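Local coordinates for protein racemase (Pseudovibrio sp. JE062, PDB 3MKC) that is a racemase-type member of the enolase superfamily, pairing an N-terminal capping domain with a beta/alpha-barrel domain, at residues M209-Y214 with F236-L241; R259-E264 with L283-Y288; Y141-P146 with A175-V180. All blocks are in the same frame, centred on the assembly; numbering follows the deposited sequence.

Interaction 1 (M209-Y214 with F236-L241); sequences MVDYLY and FAEATL
Selenomethionine M209 and F236 meet face-on: CG of F236 sits in the crowded position between its backbone N and carbonyl carbon (chi1 71°), while CG of M209 turns beside its own backbone N (chi1 -68°). M209 CG is thereby set over the middle of the F236 ring, 3.5 Å from its centroid, a CH-pi contact; bends at chi2 and chi3 then place SE farther above the same face as a Met-aromatic neighbour. The two strands, 207-211 and 236-238, belong to a beta-alpha-beta crossover of the barrel, whose connecting helix 219-228 packs L226 on Y212 and A237. Their pairing is parallel: E238 N donates to V210 O at 2.7 Å, and Y212 N donates to E238 O at 2.8 Å. D211 and E238 share the sheet face opposite V210 and A237. Their carboxylates stack, with D211 OD2 3.4 Å from E238 OE2; the pair is not hydrogen-bonded. E238 OE1 has its stronger partner in K177, a salt bridge, and D211 OD1 takes L213 N (2.8 Å) from above the carboxylate plane, closing an Asx turn where the strand gives way to a loop. Beyond the strands, CG of Y214 lies anti to its carbonyl carbon (chi1 -53°), which helps bring the ring over A239. The methyl CB of A239 stands above its centre, 3.4 Å from the centroid, and L241 O lies at the ring edge. Y214 N, bonded to A239 O, ties the two loops, and the Y214 hydroxyl continues to E264. At the edge of the Y212 ring, a water stands 2.7 Å from Y212 OH and donates a hydrogen bond to F236 O.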
HETATM    1  N   MSE A 209      15.866   1.145   4.248  1.00 14.80           N
HETATM    2  CA  MSE A 209      15.432   0.338   3.112  1.00 15.41           C
HETATM    3  C   MSE A 209      15.822   1.066   1.835  1.00 16.01           C
HETATM    4  O   MSE A 209      16.039   2.278   1.854  1.00 16.65           O
HETATM    5  CB  MSE A 209      13.919   0.147   3.135  1.00 15.95           C
HETATM    6  CG  MSE A 209      13.419  -0.714   4.296  1.00 17.50           C
HETATM    7 SE   MSE A 209      13.313   0.150   6.021  1.00 24.11          SE
HETATM    8  CE  MSE A 209      11.726  -0.698   6.637  1.00 18.71           C
ATOM      9  N   VAL A 210      15.916   0.336   0.729  1.00 15.71           N
ATOM     10  CA  VAL A 210      16.297   0.955  -0.539  1.00 15.68           C
ATOM     11  C   VAL A 210      15.425   0.509  -1.710  1.00 17.52           C
ATOM     12  O   VAL A 210      15.185  -0.688  -1.899  1.00 16.05           O
ATOM     13  CB  VAL A 210      17.770   0.645  -0.889  1.00 15.61           C
ATOM     14  CG1 VAL A 210      18.180   1.418  -2.141  1.00 16.58           C
ATOM     15  CG2 VAL A 210      18.674   1.010   0.285  1.00 16.53           C
ATOM     16  N   ASP A 211      14.962   1.487  -2.482  1.00 16.76           N
ATOM     17  CA  ASP A 211      14.131   1.257  -3.658  1.00 17.50           C
ATOM     18  C   ASP A 211      15.010   1.574  -4.858  1.00 18.25           C
ATOM     19  O   ASP A 211      15.371   2.731  -5.081  1.00 19.06           O
ATOM     20  CB  ASP A 211      12.911   2.190  -3.628  1.00 18.56           C
ATOM     21  CG  ASP A 211      12.038   2.076  -4.874  1.00 17.20           C
ATOM     22  OD1 ASP A 211      12.350   1.268  -5.771  1.00 19.05           O
ATOM     23  OD2 ASP A 211      11.027   2.804  -4.950  1.00 17.08           O
ATOM     24  N   TYR A 212      15.367   0.548  -5.620  1.00 16.96           N
ATOM     25  CA  TYR A 212      16.229   0.734  -6.780  1.00 17.38           C
ATOM     26  C   TYR A 212      15.455   1.132  -8.038  1.00 16.37           C
ATOM     27  O   TYR A 212      16.041   1.354  -9.097  1.00 17.85           O
ATOM     28  CB  TYR A 212      17.059  -0.536  -7.000  1.00 16.83           C
ATOM     29  CG  TYR A 212      18.006  -0.825  -5.851  1.00 15.66           C
ATOM     30  CD1 TYR A 212      19.304  -0.316  -5.843  1.00 14.95           C
ATOM     31  CD2 TYR A 212      17.591  -1.574  -4.757  1.00 15.94           C
ATOM     32  CE1 TYR A 212      20.168  -0.550  -4.765  1.00 14.73           C
ATOM     33  CE2 TYR A 212      18.436  -1.812  -3.681  1.00 15.10           C
ATOM     34  CZ  TYR A 212      19.725  -1.298  -3.688  1.00 16.04           C
ATOM     35  OH  TYR A 212      20.563  -1.537  -2.617  1.00 15.05           O
ATOM     36  N   LEU A 213      14.136   1.238  -7.900  1.00 17.33           N
ATOM     37  CA  LEU A 213      13.258   1.642  -8.991  1.00 16.93           C
ATOM     38  C   LEU A 213      13.438   0.931 -10.327  1.00 17.01           C
ATOM     39  O   LEU A 213      13.409   1.563 -11.387  1.00 16.34           O
ATOM     40  CB  LEU A 213      13.354   3.161  -9.200  1.00 18.22           C
ATOM     41  CG  LEU A 213      12.695   3.985  -8.094  1.00 20.35           C
ATOM     42  CD1 LEU A 213      13.183   5.434  -8.147  1.00 20.45           C
ATOM     43  CD2 LEU A 213      11.181   3.909  -8.249  1.00 20.02           C
ATOM     44  N   TYR A 214      13.637  -0.382 -10.270  1.00 17.59           N
ATOM     45  CA  TYR A 214      13.748  -1.193 -11.472  1.00 17.03           C
ATOM     46  C   TYR A 214      14.818  -0.754 -12.466  1.00 18.56           C
ATOM     47  O   TYR A 214      14.606  -0.815 -13.674  1.00 17.48           O
ATOM     48  CB  TYR A 214      12.384  -1.215 -12.163  1.00 15.97           C
ATOM     49  CG  TYR A 214      11.258  -1.632 -11.241  1.00 16.64           C
ATOM     50  CD1 TYR A 214      11.128  -2.955 -10.828  1.00 14.84           C
ATOM     51  CD2 TYR A 214      10.346  -0.694 -10.740  1.00 14.76           C
ATOM     52  CE1 TYR A 214      10.132  -3.339  -9.949  1.00 15.21           C
ATOM     53  CE2 TYR A 214       9.340  -1.070  -9.852  1.00 14.07           C
ATOM     54  CZ  TYR A 214       9.243  -2.400  -9.460  1.00 16.62           C
ATOM     55  OH  TYR A 214       8.274  -2.792  -8.570  1.00 14.60           O
ATOM     56  N   PHE A 236      16.206  -3.928   3.395  1.00 11.35           N
ATOM     57  CA  PHE A 236      15.825  -4.651   2.193  1.00 11.24           C
ATOM     58  C   PHE A 236      16.186  -3.972   0.885  1.00 13.32           C
ATOM     59  O   PHE A 236      16.555  -2.792   0.860  1.00 15.29           O
ATOM     60  CB  PHE A 236      14.329  -5.046   2.226  1.00 11.17           C
ATOM     61  CG  PHE A 236      13.338  -3.900   2.062  1.00 12.92           C
ATOM     62  CD1 PHE A 236      13.460  -2.964   1.032  1.00 12.31           C
ATOM     63  CD2 PHE A 236      12.204  -3.853   2.869  1.00 12.30           C
ATOM     64  CE1 PHE A 236      12.460  -2.003   0.812  1.00 12.70           C
ATOM     65  CE2 PHE A 236      11.195  -2.901   2.661  1.00 12.13           C
ATOM     66  CZ  PHE A 236      11.322  -1.975   1.629  1.00 13.83           C
ATOM     67  N   ALA A 237      16.110  -4.745  -0.196  1.00 12.40           N
ATOM     68  CA  ALA A 237      16.409  -4.260  -1.531  1.00 11.33           C
ATOM     69  C   ALA A 237      15.123  -4.387  -2.342  1.00 12.97           C
ATOM     70  O   ALA A 237      14.689  -5.495  -2.665  1.00 11.60           O
ATOM     71  CB  ALA A 237      17.507  -5.089  -2.150  1.00 10.13           C
ATOM     72  N   GLU A 238      14.526  -3.242  -2.657  1.00 11.91           N
ATOM     73  CA  GLU A 238      13.272  -3.180  -3.404  1.00 14.22           C
ATOM     74  C   GLU A 238      13.432  -2.839  -4.885  1.00 14.04           C
ATOM     75  O   GLU A 238      14.304  -2.064  -5.260  1.00 14.31           O
ATOM     76  CB  GLU A 238      12.366  -2.132  -2.761  1.00 15.72           C
ATOM     77  CG  GLU A 238      11.101  -1.816  -3.528  1.00 16.60           C
ATOM     78  CD  GLU A 238      10.284  -0.737  -2.845  1.00 19.20           C
ATOM     79  OE1 GLU A 238      10.332  -0.662  -1.601  1.00 16.04           O
ATOM     80  OE2 GLU A 238       9.591   0.022  -3.551  1.00 21.05           O
ATOM     81  N   ALA A 239      12.566  -3.411  -5.713  1.00 14.43           N
ATOM     82  CA  ALA A 239      12.581  -3.150  -7.144  1.00 14.95           C
ATOM     83  C   ALA A 239      13.981  -3.243  -7.744  1.00 16.52           C
ATOM     84  O   ALA A 239      14.447  -2.326  -8.422  1.00 16.05           O
ATOM     85  CB  ALA A 239      11.983  -1.772  -7.412  1.00 17.40           C
ATOM     86  N   THR A 240      14.652  -4.355  -7.478  1.00 16.13           N
ATOM     87  CA  THR A 240      15.991  -4.576  -8.002  1.00 18.42           C
ATOM     88  C   THR A 240      15.896  -5.019  -9.459  1.00 18.93           C
ATOM     89  O   THR A 240      16.498  -4.413 -10.343  1.00 23.88           O
ATOM     90  CB  THR A 240      16.721  -5.668  -7.207  1.00 17.70           C
ATOM     91  OG1 THR A 240      15.900  -6.840  -7.156  1.00 22.30           O
ATOM     92  CG2 THR A 240      17.009  -5.197  -5.789  1.00 18.47           C
ATOM     93  N   LEU A 241      15.123  -6.067  -9.705  1.00 16.01           N
ATOM     94  CA  LEU A 241      14.971  -6.586 -11.057  1.00 15.06           C
ATOM     95  C   LEU A 241      13.591  -6.281 -11.606  1.00 14.54           C
ATOM     96  O   LEU A 241      12.729  -5.776 -10.889  1.00 15.50           O
ATOM     97  CB  LEU A 241      15.217  -8.095 -11.064  1.00 15.01           C
ATOM     98  CG  LEU A 241      16.661  -8.474 -10.727  1.00 15.53           C
ATOM     99  CD1 LEU A 241      16.791  -9.984 -10.540  1.00 17.83           C
ATOM    100  CD2 LEU A 241      17.566  -7.981 -11.839  1.00 15.49           C
TER
HETATM  101  O   HOH W   1      19.477  -2.653  -0.419  1.00 18.47           O

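Interaction 2 (R259-E264 with L283-Y288); sequences RICGAE and LLQSDY
C261 and Q285 meet where the contact is densest: CG of Q285 lies beside its backbone N (chi1 -56°), and the extended chain beyond it brings CD to 3.7 Å from C261 CB. C261 SG also approaches Q285 NE2 and L283 CD2. The backbones run parallel beneath this cluster. G262 N donates to L283 O at 3.0 Å, and Q285 N to G262 O at 2.9 Å, so G262 is gripped on both its N and its O; the preceding bond, L283 N to I260 O, is weak at 3.4 Å. Toward the enclosing helices, A263 CB rests 3.9 Å from L284 CD2, and W275 of helix 268-277 touches both residues. Past G262 the direct bonding stops. E264 O and D287 N are joined through one water, which donates to E264 O (2.8 Å) and accepts from D287 N (2.9 Å), and the partly exposed E264 side chain leads away to Y214. S286 N, by contrast, is buried with no partner in the model. Two parallel strands joined through helix 268-277, with their chains loosening into water-bridged loops at the C-terminal ends, form a beta-alpha-beta unit of the kind that builds a beta/alpha barrel.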
ATOM      1  N   ARG A 259      17.658  -8.785   2.003  1.00 12.94           N
ATOM      2  CA  ARG A 259      16.245  -9.140   1.948  1.00 12.13           C
ATOM      3  C   ARG A 259      15.840  -8.692   0.550  1.00 12.99           C
ATOM      4  O   ARG A 259      16.159  -7.575   0.135  1.00 13.21           O
ATOM      5  CB  ARG A 259      15.408  -8.359   2.962  1.00 11.43           C
ATOM      6  CG  ARG A 259      15.425  -8.877   4.392  1.00 12.01           C
ATOM      7  CD  ARG A 259      14.185  -8.337   5.111  1.00 10.35           C
ATOM      8  NE  ARG A 259      14.103  -8.718   6.513  1.00 12.77           N
ATOM      9  CZ  ARG A 259      14.806  -8.157   7.488  1.00 11.51           C
ATOM     10  NH1 ARG A 259      15.660  -7.178   7.224  1.00 12.69           N
ATOM     11  NH2 ARG A 259      14.639  -8.561   8.739  1.00 14.25           N
ATOM     12  N   ILE A 260      15.165  -9.562  -0.189  1.00 11.43           N
ATOM     13  CA  ILE A 260      14.725  -9.217  -1.537  1.00 10.65           C
ATOM     14  C   ILE A 260      13.215  -9.049  -1.509  1.00  8.70           C
ATOM     15  O   ILE A 260      12.505  -9.920  -1.019  1.00 10.92           O
ATOM     16  CB  ILE A 260      15.098 -10.333  -2.538  1.00  9.31           C
ATOM     17  CG1 ILE A 260      16.605 -10.594  -2.476  1.00 10.53           C
ATOM     18  CG2 ILE A 260      14.690  -9.942  -3.947  1.00 10.80           C
ATOM     19  CD1 ILE A 260      17.449  -9.373  -2.788  1.00 12.90           C
ATOM     20  N   CYS A 261      12.729  -7.914  -2.003  1.00 10.35           N
ATOM     21  CA  CYS A 261      11.295  -7.653  -2.025  1.00  9.73           C
ATOM     22  C   CYS A 261      10.738  -7.915  -3.409  1.00  9.22           C
ATOM     23  O   CYS A 261      11.475  -7.987  -4.384  1.00 12.02           O
ATOM     24  CB  CYS A 261      11.000  -6.191  -1.706  1.00 11.97           C
ATOM     25  SG  CYS A 261      11.805  -5.559  -0.234  1.00 12.70           S
ATOM     26  N   GLY A 262       9.420  -8.026  -3.480  1.00 10.70           N
ATOM     27  CA  GLY A 262       8.769  -8.217  -4.759  1.00 10.22           C
ATOM     28  C   GLY A 262       7.278  -7.967  -4.637  1.00 11.16           C
ATOM     29  O   GLY A 262       6.771  -7.716  -3.540  1.00 10.74           O
ATOM     30  N   ALA A 263       6.594  -7.987  -5.780  1.00 10.71           N
ATOM     31  CA  ALA A 263       5.138  -7.843  -5.843  1.00 10.47           C
ATOM     32  C   ALA A 263       4.526  -6.450  -5.701  1.00 10.70           C
ATOM     33  O   ALA A 263       3.315  -6.321  -5.582  1.00 12.77           O
ATOM     34  CB  ALA A 263       4.498  -8.787  -4.838  1.00 10.63           C
ATOM     35  N   GLU A 264       5.355  -5.416  -5.720  1.00 12.49           N
ATOM     36  CA  GLU A 264       4.851  -4.053  -5.603  1.00 12.93           C
ATOM     37  C   GLU A 264       3.692  -3.760  -6.555  1.00 11.87           C
ATOM     38  O   GLU A 264       2.712  -3.140  -6.160  1.00 12.13           O
ATOM     39  CB  GLU A 264       5.973  -3.040  -5.879  1.00 14.94           C
ATOM     40  CG  GLU A 264       5.440  -1.648  -6.235  1.00 18.83           C
ATOM     41  CD  GLU A 264       6.524  -0.608  -6.419  1.00 19.67           C
ATOM     42  OE1 GLU A 264       7.473  -0.854  -7.192  1.00 17.22           O
ATOM     43  OE2 GLU A 264       6.417   0.468  -5.791  1.00 21.19           O
ATOM     44  N   LEU A 283      10.039 -10.607   1.208  1.00  9.50           N
ATOM     45  CA  LEU A 283       8.991  -9.663   1.549  1.00  8.49           C
ATOM     46  C   LEU A 283       8.123  -9.299   0.351  1.00  8.95           C
ATOM     47  O   LEU A 283       8.629  -9.097  -0.750  1.00 12.72           O
ATOM     48  CB  LEU A 283       9.677  -8.416   2.122  1.00  7.34           C
ATOM     49  CG  LEU A 283       8.908  -7.299   2.819  1.00  7.48           C
ATOM     50  CD1 LEU A 283       9.842  -6.602   3.816  1.00  9.21           C
ATOM     51  CD2 LEU A 283       8.368  -6.320   1.791  1.00  7.03           C
ATOM     52  N   LEU A 284       6.816  -9.216   0.588  1.00  9.13           N
ATOM     53  CA  LEU A 284       5.845  -8.868  -0.446  1.00  8.62           C
ATOM     54  C   LEU A 284       5.335  -7.449  -0.227  1.00  8.20           C
ATOM     55  O   LEU A 284       5.084  -7.040   0.905  1.00 10.11           O
ATOM     56  CB  LEU A 284       4.659  -9.827  -0.397  1.00  9.35           C
ATOM     57  CG  LEU A 284       4.980 -11.296  -0.681  1.00  9.65           C
ATOM     58  CD1 LEU A 284       3.752 -12.130  -0.364  1.00  9.26           C
ATOM     59  CD2 LEU A 284       5.389 -11.473  -2.147  1.00 10.24           C
ATOM     60  N   GLN A 285       5.145  -6.716  -1.320  1.00  9.63           N
ATOM     61  CA  GLN A 285       4.683  -5.340  -1.233  1.00 10.35           C
ATOM     62  C   GLN A 285       3.343  -5.074  -1.923  1.00 11.58           C
ATOM     63  O   GLN A 285       3.068  -3.942  -2.340  1.00 12.88           O
ATOM     64  CB  GLN A 285       5.764  -4.410  -1.789  1.00 10.05           C
ATOM     65  CG  GLN A 285       7.100  -4.591  -1.071  1.00 12.50           C
ATOM     66  CD  GLN A 285       8.211  -3.719  -1.626  1.00 13.30           C
ATOM     67  OE1 GLN A 285       8.446  -3.684  -2.829  1.00 13.51           O
ATOM     68  NE2 GLN A 285       8.911  -3.020  -0.738  1.00 12.37           N
ATOM     69  N   SER A 286       2.516  -6.113  -2.038  1.00 11.22           N
ATOM     70  CA  SER A 286       1.196  -5.981  -2.655  1.00  9.91           C
ATOM     71  C   SER A 286       0.494  -4.755  -2.064  1.00 11.24           C
ATOM     72  O   SER A 286       0.448  -4.580  -0.849  1.00 11.78           O
ATOM     73  CB  SER A 286       0.380  -7.242  -2.393  1.00 12.48           C
ATOM     74  OG  SER A 286       1.111  -8.386  -2.805  1.00 14.38           O
ATOM     75  N   ASP A 287      -0.067  -3.926  -2.937  1.00 11.74           N
ATOM     76  CA  ASP A 287      -0.714  -2.666  -2.542  1.00 11.85           C
ATOM     77  C   ASP A 287      -2.192  -2.748  -2.154  1.00 11.01           C
ATOM     78  O   ASP A 287      -2.974  -3.436  -2.795  1.00 12.14           O
ATOM     79  CB  ASP A 287      -0.547  -1.667  -3.691  1.00 12.79           C
ATOM     80  CG  ASP A 287      -0.842  -0.235  -3.287  1.00 13.65           C
ATOM     81  OD1 ASP A 287      -1.805   0.005  -2.537  1.00 15.17           O
ATOM     82  OD2 ASP A 287      -0.103   0.658  -3.747  1.00 17.42           O
ATOM     83  N   TYR A 288      -2.560  -2.011  -1.106  1.00 12.04           N
ATOM     84  CA  TYR A 288      -3.934  -1.962  -0.611  1.00 12.24           C
ATOM     85  C   TYR A 288      -4.935  -1.645  -1.706  1.00 13.38           C
ATOM     86  O   TYR A 288      -5.977  -2.291  -1.825  1.00 14.01           O
ATOM     87  CB  TYR A 288      -4.086  -0.869   0.453  1.00 13.29           C
ATOM     88  CG  TYR A 288      -3.134  -0.958   1.614  1.00  9.91           C
ATOM     89  CD1 TYR A 288      -3.448  -1.711   2.745  1.00 12.55           C
ATOM     90  CD2 TYR A 288      -1.913  -0.286   1.586  1.00 10.93           C
ATOM     91  CE1 TYR A 288      -2.572  -1.796   3.819  1.00 11.40           C
ATOM     92  CE2 TYR A 288      -1.029  -0.364   2.656  1.00 12.23           C
ATOM     93  CZ  TYR A 288      -1.363  -1.124   3.768  1.00 12.89           C
ATOM     94  OH  TYR A 288      -0.472  -1.235   4.815  1.00 13.27           O
TER
HETATM   95  O   HOH W   2       0.119  -4.128  -5.843  1.00 15.26           O

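Interaction 3 (Y141-P146 with A175-V180); sequences YLTLYP and AVKVCV
In the barrel wall, strand 137-143 pairs in parallel with strand 175-179: T143 and K177 share one face of the sheet, and the Y141 ring reaches the same lysine. The strand axes are 25° apart, and the register is set by three bonds: L142 N to A175 O (2.9 Å), K177 N to L142 O (2.9 Å) and L144 N to K177 O (2.9 Å). K177 thus bonds through both its backbone N and its O, to L142 and L144, on either side of its bridge partner T143. The K177 side chain carries the largest share of the contact. It is extended as far as CD and then bends at chi3 (73°), which carries CE alongside T143, 3.4 Å from OG1, and leaves NZ 3.1 Å from Y141 OH, to which it donates a hydrogen bond. Y141 reaches that point because its CG sits between backbone N and carbonyl carbon (chi1 73°). The phenol crosses the lysine chain at a slant, with CE1 3.7 Å from K177 CB. T143 OG1 lies beside CE but makes its hydrogen bond with E339. L142 and V176 lie on the opposite face, and L144, just past the strand, brings CD1 to 3.8 Å from V176 CB; A168 of helix 154-170 and L202 of helix 188-202 also touch V176. At the far end, Y145 CD1 approaches C179 CB, with C179 SG in an oblique sulfur-aromatic contact; Y161 ties the chains again, its hydroxyl bonding to L144 O and C179 N. K177 NZ is held by Y141 OH and, through a salt bridge, by E238 OE1, with E339 OE2 a long, weak ion pair, so groups from separate strands together fix where the end of this buried lysine lies.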
ATOM      1  N   TYR A 141       7.649   2.664   8.424  1.00 18.56           N
ATOM      2  CA  TYR A 141       8.927   3.131   7.926  1.00 17.64           C
ATOM      3  C   TYR A 141       8.431   4.218   6.990  1.00 17.01           C
ATOM      4  O   TYR A 141       7.362   4.084   6.382  1.00 15.97           O
ATOM      5  CB  TYR A 141       9.714   2.036   7.189  1.00 17.64           C
ATOM      6  CG  TYR A 141       9.231   1.634   5.812  1.00 16.72           C
ATOM      7  CD1 TYR A 141       9.401   2.472   4.710  1.00 15.17           C
ATOM      8  CD2 TYR A 141       8.669   0.377   5.598  1.00 17.50           C
ATOM      9  CE1 TYR A 141       9.028   2.067   3.431  1.00 15.44           C
ATOM     10  CE2 TYR A 141       8.295  -0.039   4.323  1.00 16.77           C
ATOM     11  CZ  TYR A 141       8.477   0.811   3.244  1.00 16.37           C
ATOM     12  OH  TYR A 141       8.104   0.407   1.988  1.00 14.69           O
ATOM     13  N   LEU A 142       9.158   5.320   6.913  1.00 17.22           N
ATOM     14  CA  LEU A 142       8.726   6.410   6.054  1.00 17.97           C
ATOM     15  C   LEU A 142       9.552   6.459   4.785  1.00 17.17           C
ATOM     16  O   LEU A 142      10.780   6.409   4.831  1.00 18.86           O
ATOM     17  CB  LEU A 142       8.836   7.742   6.800  1.00 17.56           C
ATOM     18  CG  LEU A 142       8.067   7.799   8.121  1.00 19.83           C
ATOM     19  CD1 LEU A 142       8.194   9.198   8.717  1.00 20.89           C
ATOM     20  CD2 LEU A 142       6.604   7.451   7.890  1.00 20.23           C
ATOM     21  N   THR A 143       8.873   6.550   3.652  1.00 18.99           N
ATOM     22  CA  THR A 143       9.554   6.619   2.372  1.00 20.85           C
ATOM     23  C   THR A 143       9.897   8.075   2.096  1.00 22.88           C
ATOM     24  O   THR A 143       9.014   8.935   2.081  1.00 24.17           O
ATOM     25  CB  THR A 143       8.665   6.057   1.258  1.00 21.76           C
ATOM     26  OG1 THR A 143       8.315   4.707   1.585  1.00 19.78           O
ATOM     27  CG2 THR A 143       9.398   6.077  -0.071  1.00 21.68           C
ATOM     28  N   LEU A 144      11.183   8.338   1.885  1.00 23.33           N
ATOM     29  CA  LEU A 144      11.680   9.691   1.650  1.00 25.71           C
ATOM     30  C   LEU A 144      12.230   9.926   0.254  1.00 27.58           C
ATOM     31  O   LEU A 144      12.804   9.026  -0.361  1.00 27.73           O
ATOM     32  CB  LEU A 144      12.795  10.006   2.650  1.00 24.10           C
ATOM     33  CG  LEU A 144      12.506   9.698   4.115  1.00 24.27           C
ATOM     34  CD1 LEU A 144      13.767   9.891   4.942  1.00 23.38           C
ATOM     35  CD2 LEU A 144      11.381  10.592   4.600  1.00 23.96           C
ATOM     36  N   TYR A 145      12.061  11.151  -0.233  1.00 28.37           N
ATOM     37  CA  TYR A 145      12.579  11.542  -1.539  1.00 28.78           C
ATOM     38  C   TYR A 145      12.576  13.066  -1.648  1.00 29.64           C
ATOM     39  O   TYR A 145      11.521  13.701  -1.624  1.00 29.16           O
ATOM     40  CB  TYR A 145      11.740  10.950  -2.671  1.00 29.09           C
ATOM     41  CG  TYR A 145      12.458  10.971  -4.006  1.00 29.84           C
ATOM     42  CD1 TYR A 145      13.446  10.032  -4.303  1.00 30.86           C
ATOM     43  CD2 TYR A 145      12.155  11.932  -4.970  1.00 30.81           C
ATOM     44  CE1 TYR A 145      14.111  10.046  -5.527  1.00 32.31           C
ATOM     45  CE2 TYR A 145      12.814  11.958  -6.199  1.00 31.16           C
ATOM     46  CZ  TYR A 145      13.790  11.012  -6.474  1.00 32.34           C
ATOM     47  OH  TYR A 145      14.430  11.020  -7.698  1.00 33.64           O
ATOM     48  N   PRO A 146      13.766  13.674  -1.761  1.00 31.04           N
ATOM     49  CA  PRO A 146      13.862  15.131  -1.867  1.00 31.70           C
ATOM     50  C   PRO A 146      13.413  15.655  -3.226  1.00 32.81           C
ATOM     51  O   PRO A 146      13.186  14.887  -4.163  1.00 33.18           O
ATOM     52  CB  PRO A 146      15.340  15.390  -1.616  1.00 31.91           C
ATOM     53  CG  PRO A 146      15.987  14.198  -2.267  1.00 32.19           C
ATOM     54  CD  PRO A 146      15.106  13.059  -1.776  1.00 31.27           C
ATOM     55  N   ALA A 175      12.482   3.716  10.937  1.00 19.10           N
ATOM     56  CA  ALA A 175      13.018   3.248   9.663  1.00 18.65           C
ATOM     57  C   ALA A 175      12.598   4.144   8.508  1.00 17.86           C
ATOM     58  O   ALA A 175      11.506   4.706   8.512  1.00 18.27           O
ATOM     59  CB  ALA A 175      12.563   1.810   9.401  1.00 20.06           C
ATOM     60  N   VAL A 176      13.473   4.263   7.516  1.00 16.23           N
ATOM     61  CA  VAL A 176      13.203   5.084   6.350  1.00 17.60           C
ATOM     62  C   VAL A 176      13.646   4.372   5.078  1.00 17.74           C
ATOM     63  O   VAL A 176      14.535   3.522   5.105  1.00 19.65           O
ATOM     64  CB  VAL A 176      13.950   6.433   6.435  1.00 17.42           C
ATOM     65  CG1 VAL A 176      13.467   7.223   7.656  1.00 18.91           C
ATOM     66  CG2 VAL A 176      15.449   6.191   6.523  1.00 19.91           C
ATOM     67  N   LYS A 177      13.017   4.718   3.965  1.00 18.84           N
ATOM     68  CA  LYS A 177      13.380   4.127   2.689  1.00 17.48           C
ATOM     69  C   LYS A 177      13.833   5.235   1.760  1.00 18.23           C
ATOM     70  O   LYS A 177      13.171   6.263   1.648  1.00 19.41           O
ATOM     71  CB  LYS A 177      12.189   3.400   2.060  1.00 18.11           C
ATOM     72  CG  LYS A 177      12.543   2.699   0.752  1.00 15.64           C
ATOM     73  CD  LYS A 177      11.441   1.752   0.292  1.00 17.12           C
ATOM     74  CE  LYS A 177      10.225   2.499  -0.238  1.00 18.18           C
ATOM     75  NZ  LYS A 177       9.145   1.563  -0.669  1.00 17.00           N
ATOM     76  N   VAL A 178      14.973   5.028   1.114  1.00 17.76           N
ATOM     77  CA  VAL A 178      15.509   5.998   0.170  1.00 18.60           C
ATOM     78  C   VAL A 178      15.406   5.359  -1.204  1.00 20.44           C
ATOM     79  O   VAL A 178      15.186   4.155  -1.309  1.00 20.92           O
ATOM     80  CB  VAL A 178      16.979   6.315   0.473  1.00 18.39           C
ATOM     81  CG1 VAL A 178      17.100   6.918   1.867  1.00 18.37           C
ATOM     82  CG2 VAL A 178      17.815   5.046   0.365  1.00 17.14           C
ATOM     83  N   CYS A 179      15.556   6.157  -2.257  1.00 19.89           N
ATOM     84  CA  CYS A 179      15.470   5.630  -3.613  1.00 21.78           C
ATOM     85  C   CYS A 179      16.660   6.061  -4.444  1.00 22.24           C
ATOM     86  O   CYS A 179      17.324   7.052  -4.132  1.00 23.35           O
ATOM     87  CB  CYS A 179      14.213   6.144  -4.314  1.00 22.35           C
ATOM     88  SG  CYS A 179      12.701   6.081  -3.354  1.00 25.55           S
ATOM     89  N   VAL A 180      16.925   5.306  -5.504  1.00 21.66           N
ATOM     90  CA  VAL A 180      17.993   5.639  -6.433  1.00 21.27           C
ATOM     91  C   VAL A 180      17.237   6.280  -7.589  1.00 22.23           C
ATOM     92  O   VAL A 180      16.455   5.615  -8.268  1.00 20.97           O
ATOM     93  CB  VAL A 180      18.730   4.379  -6.950  1.00 20.40           C
ATOM     94  CG1 VAL A 180      19.788   4.776  -7.973  1.00 20.78           C
ATOM     95  CG2 VAL A 180      19.390   3.644  -5.796  1.00 20.00           C
TER

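Along the chain the three contacts follow in series around the barrel: interaction 3, interaction 1, interaction 2. Interactions 1 and 3, centred 11 Å apart, share a sheet through a probable hydrogen bond from M209 N to V176 O (2.9 Å), and K177 NZ reaches E238 OE1 in a 2.7 Å salt bridge. Interactions 1 and 2, centred 10 Å apart, join through probable hydrogen bonds, A237 N to R259 O (2.8 Å) and Y214 OH to E264 OE1 (2.5 Å). Interactions 2 and 3 do not touch: nearest atoms are about 4 Å apart, centres 16 Å. D211, E238 and E264 lie at or just past strand C-terminal ends, consistent with the usual active-site position in enolase-superfamily barrels.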